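Local coordinates for pvivax hypothetical protein (PDB 2B30) that probably acts as a metal-dependent phosphatase of the haloacid dehalogenase superfamily, Cof-like subfamily IIB, although its physiological substrate is unknown, at residues I32-T37 with T68-V73. Numbering follows the deposited sequence.
With CA (calcium ion), chain E.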
loop_
_atom_site.group_PDB
_atom_site.type_symbol
_atom_site.label_atom_id
_atom_site.label_comp_id
_atom_site.label_asym_id
_atom_site.label_seq_id
_atom_site.Cartn_x
_atom_site.Cartn_y
_atom_site.Cartn_z
ATOM N N ILE A 32 -13.347 0.452 11.201
ATOM C CA ILE A 32 -13.072 0.195 12.602
ATOM C C ILE A 32 -12.316 -1.105 12.742
ATOM O O ILE A 32 -12.789 -2.149 12.288
ATOM C CB ILE A 32 -14.387 0.068 13.378
ATOM C CG1 ILE A 32 -15.292 1.270 13.078
ATOM C CG2 ILE A 32 -14.111 -0.081 14.882
ATOM C CD1 ILE A 32 -16.638 1.221 13.800
ATOM N N ASP A 33 -11.146 -1.055 13.369
ATOM C CA ASP A 33 -10.412 -2.283 13.697
ATOM C C ASP A 33 -11.156 -3.047 14.791
ATOM O O ASP A 33 -11.868 -2.443 15.590
ATOM C CB ASP A 33 -8.992 -1.952 14.149
ATOM C CG ASP A 33 -8.197 -3.178 14.548
ATOM O OD1 ASP A 33 -8.225 -4.209 13.833
ATOM O OD2 ASP A 33 -7.530 -3.111 15.593
ATOM N N PHE A 34 -11.014 -4.368 14.811
ATOM C CA PHE A 34 -11.698 -5.179 15.812
ATOM C C PHE A 34 -10.868 -5.327 17.103
ATOM O O PHE A 34 -11.081 -4.566 18.046
ATOM C CB PHE A 34 -12.145 -6.534 15.240
ATOM C CG PHE A 34 -13.292 -7.159 15.999
ATOM C CD1 PHE A 34 -14.564 -6.590 15.951
ATOM C CD2 PHE A 34 -13.104 -8.312 16.763
ATOM C CE1 PHE A 34 -15.630 -7.152 16.655
ATOM C CE2 PHE A 34 -14.163 -8.892 17.465
ATOM C CZ PHE A 34 -15.429 -8.310 17.414
ATOM N N ASP A 35 -9.921 -6.261 17.154
ATOM C CA ASP A 35 -9.201 -6.519 18.404
ATOM C C ASP A 35 -8.270 -5.381 18.711
ATOM O O ASP A 35 -7.592 -4.865 17.814
ATOM C CB ASP A 35 -8.371 -7.795 18.336
ATOM C CG ASP A 35 -9.210 -9.004 18.111
ATOM O OD1 ASP A 35 -9.746 -9.134 16.986
ATOM O OD2 ASP A 35 -9.340 -9.813 19.053
ATOM N N GLY A 36 -8.226 -5.000 19.982
ATOM C CA GLY A 36 -7.393 -3.891 20.421
ATOM C C GLY A 36 -8.044 -2.539 20.203
ATOM O O GLY A 36 -7.564 -1.537 20.727
ATOM N N THR A 37 -9.134 -2.507 19.440
ATOM C CA THR A 37 -9.839 -1.267 19.144
ATOM C C THR A 37 -11.281 -1.402 19.624
ATOM O O THR A 37 -11.651 -0.805 20.622
ATOM C CB THR A 37 -9.767 -0.921 17.625
ATOM O OG1 THR A 37 -8.394 -0.806 17.216
ATOM C CG2 THR A 37 -10.486 0.378 17.328
ATOM N N THR A 68 -10.309 -6.172 9.690
ATOM C CA THR A 68 -9.626 -7.028 10.655
ATOM C C THR A 68 -8.942 -8.223 10.029
ATOM O O THR A 68 -9.224 -8.585 8.887
ATOM C CB THR A 68 -10.615 -7.557 11.706
ATOM O OG1 THR A 68 -9.906 -8.250 12.751
ATOM C CG2 THR A 68 -11.649 -8.489 11.049
ATOM N N GLY A 69 -8.055 -8.836 10.816
ATOM C CA GLY A 69 -7.433 -10.108 10.473
ATOM C C GLY A 69 -8.366 -11.296 10.632
ATOM O O GLY A 69 -8.101 -12.361 10.100
ATOM N N ARG A 70 -9.456 -11.123 11.367
ATOM C CA ARG A 70 -10.407 -12.201 11.583
ATOM C C ARG A 70 -11.312 -12.410 10.382
ATOM O O ARG A 70 -11.328 -11.610 9.448
ATOM C CB ARG A 70 -11.230 -11.929 12.842
ATOM C CG ARG A 70 -10.408 -12.116 14.098
ATOM C CD ARG A 70 -10.937 -11.372 15.308
ATOM N NE ARG A 70 -11.972 -12.140 15.991
ATOM C CZ ARG A 70 -12.206 -12.133 17.306
ATOM N NH1 ARG A 70 -11.497 -11.397 18.146
ATOM N NH2 ARG A 70 -13.178 -12.886 17.784
ATOM N N SER A 71 -12.049 -13.514 10.407
ATOM C CA SER A 71 -13.032 -13.824 9.384
ATOM C C SER A 71 -14.324 -13.134 9.776
ATOM O O SER A 71 -14.430 -12.651 10.903
ATOM C CB SER A 71 -13.243 -15.333 9.318
ATOM O OG SER A 71 -13.848 -15.811 10.513
ATOM N N LYS A 72 -15.302 -13.092 8.865
ATOM C CA LYS A 72 -16.614 -12.474 9.164
ATOM C C LYS A 72 -17.290 -13.195 10.319
ATOM O O LYS A 72 -17.620 -12.575 11.323
ATOM C CB LYS A 72 -17.553 -12.460 7.942
ATOM C CG LYS A 72 -18.933 -11.831 8.220
ATOM C CD LYS A 72 -19.720 -11.488 6.926
ATOM C CE LYS A 72 -20.282 -12.719 6.226
ATOM N NZ LYS A 72 -21.084 -13.587 7.142
ATOM N N VAL A 73 -17.468 -14.508 10.168
ATOM C CA VAL A 73 -18.124 -15.331 11.188
ATOM C C VAL A 73 -17.378 -15.264 12.522
ATOM O O VAL A 73 -17.983 -15.373 13.577
ATOM C CB VAL A 73 -18.275 -16.826 10.758
ATOM C CG1 VAL A 73 -19.156 -16.953 9.532
ATOM C CG2 VAL A 73 -16.920 -17.475 10.501
HETATM CA CA CA E . -6.379 -4.996 15.843
#
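Asp35 and Arg70 form a salt bridge across this contact. Arg70 NH1 donates to the syn lone pair of Asp35 OD1 at 3.1 Å with an N-H...O angle of 160°; a second, weak bond from NH1 reaches Asp35 OD2 at 2.8 Å. With the arginine chain bent at chi3 (84°), NE forms a salt bridge with Glu162 and NH2 a hydrogen bond to Tyr160 O, so three donor nitrogens suit arginine to the place.

Van der Waals packing runs beside the bridge. Phe34 CE2 lies over the guanidinium centre, 3.7 Å from Arg70 NH1, with the planes 79° apart: the ring offers its edge to the cation's face, whereas the cation-pi partner of Arg70 is Phe39. Phe34 CB also meets Thr68 OG1 at 3.8 Å.

Running on from strand 29-33, segment 32-37 carries the DxD motif of HAD phosphatases, whose first Asp is typically the nucleophile and second the general acid/base, probably so here. The loop from Thr68 follows parallel strand 63-67 of the Rossmann-like core.

Asp33 holds the calcium ion through OD2 at 2.2 Å and, more loosely, OD1; Asp35 O binds it at 2.3 Å, and Asp248 adds another ligand. Thr37 OG1 donates to the anti lone pair of Asp33 OD2, helping fix that carboxylate, and Gly36 accommodates the positive phi of the turn at 34-37.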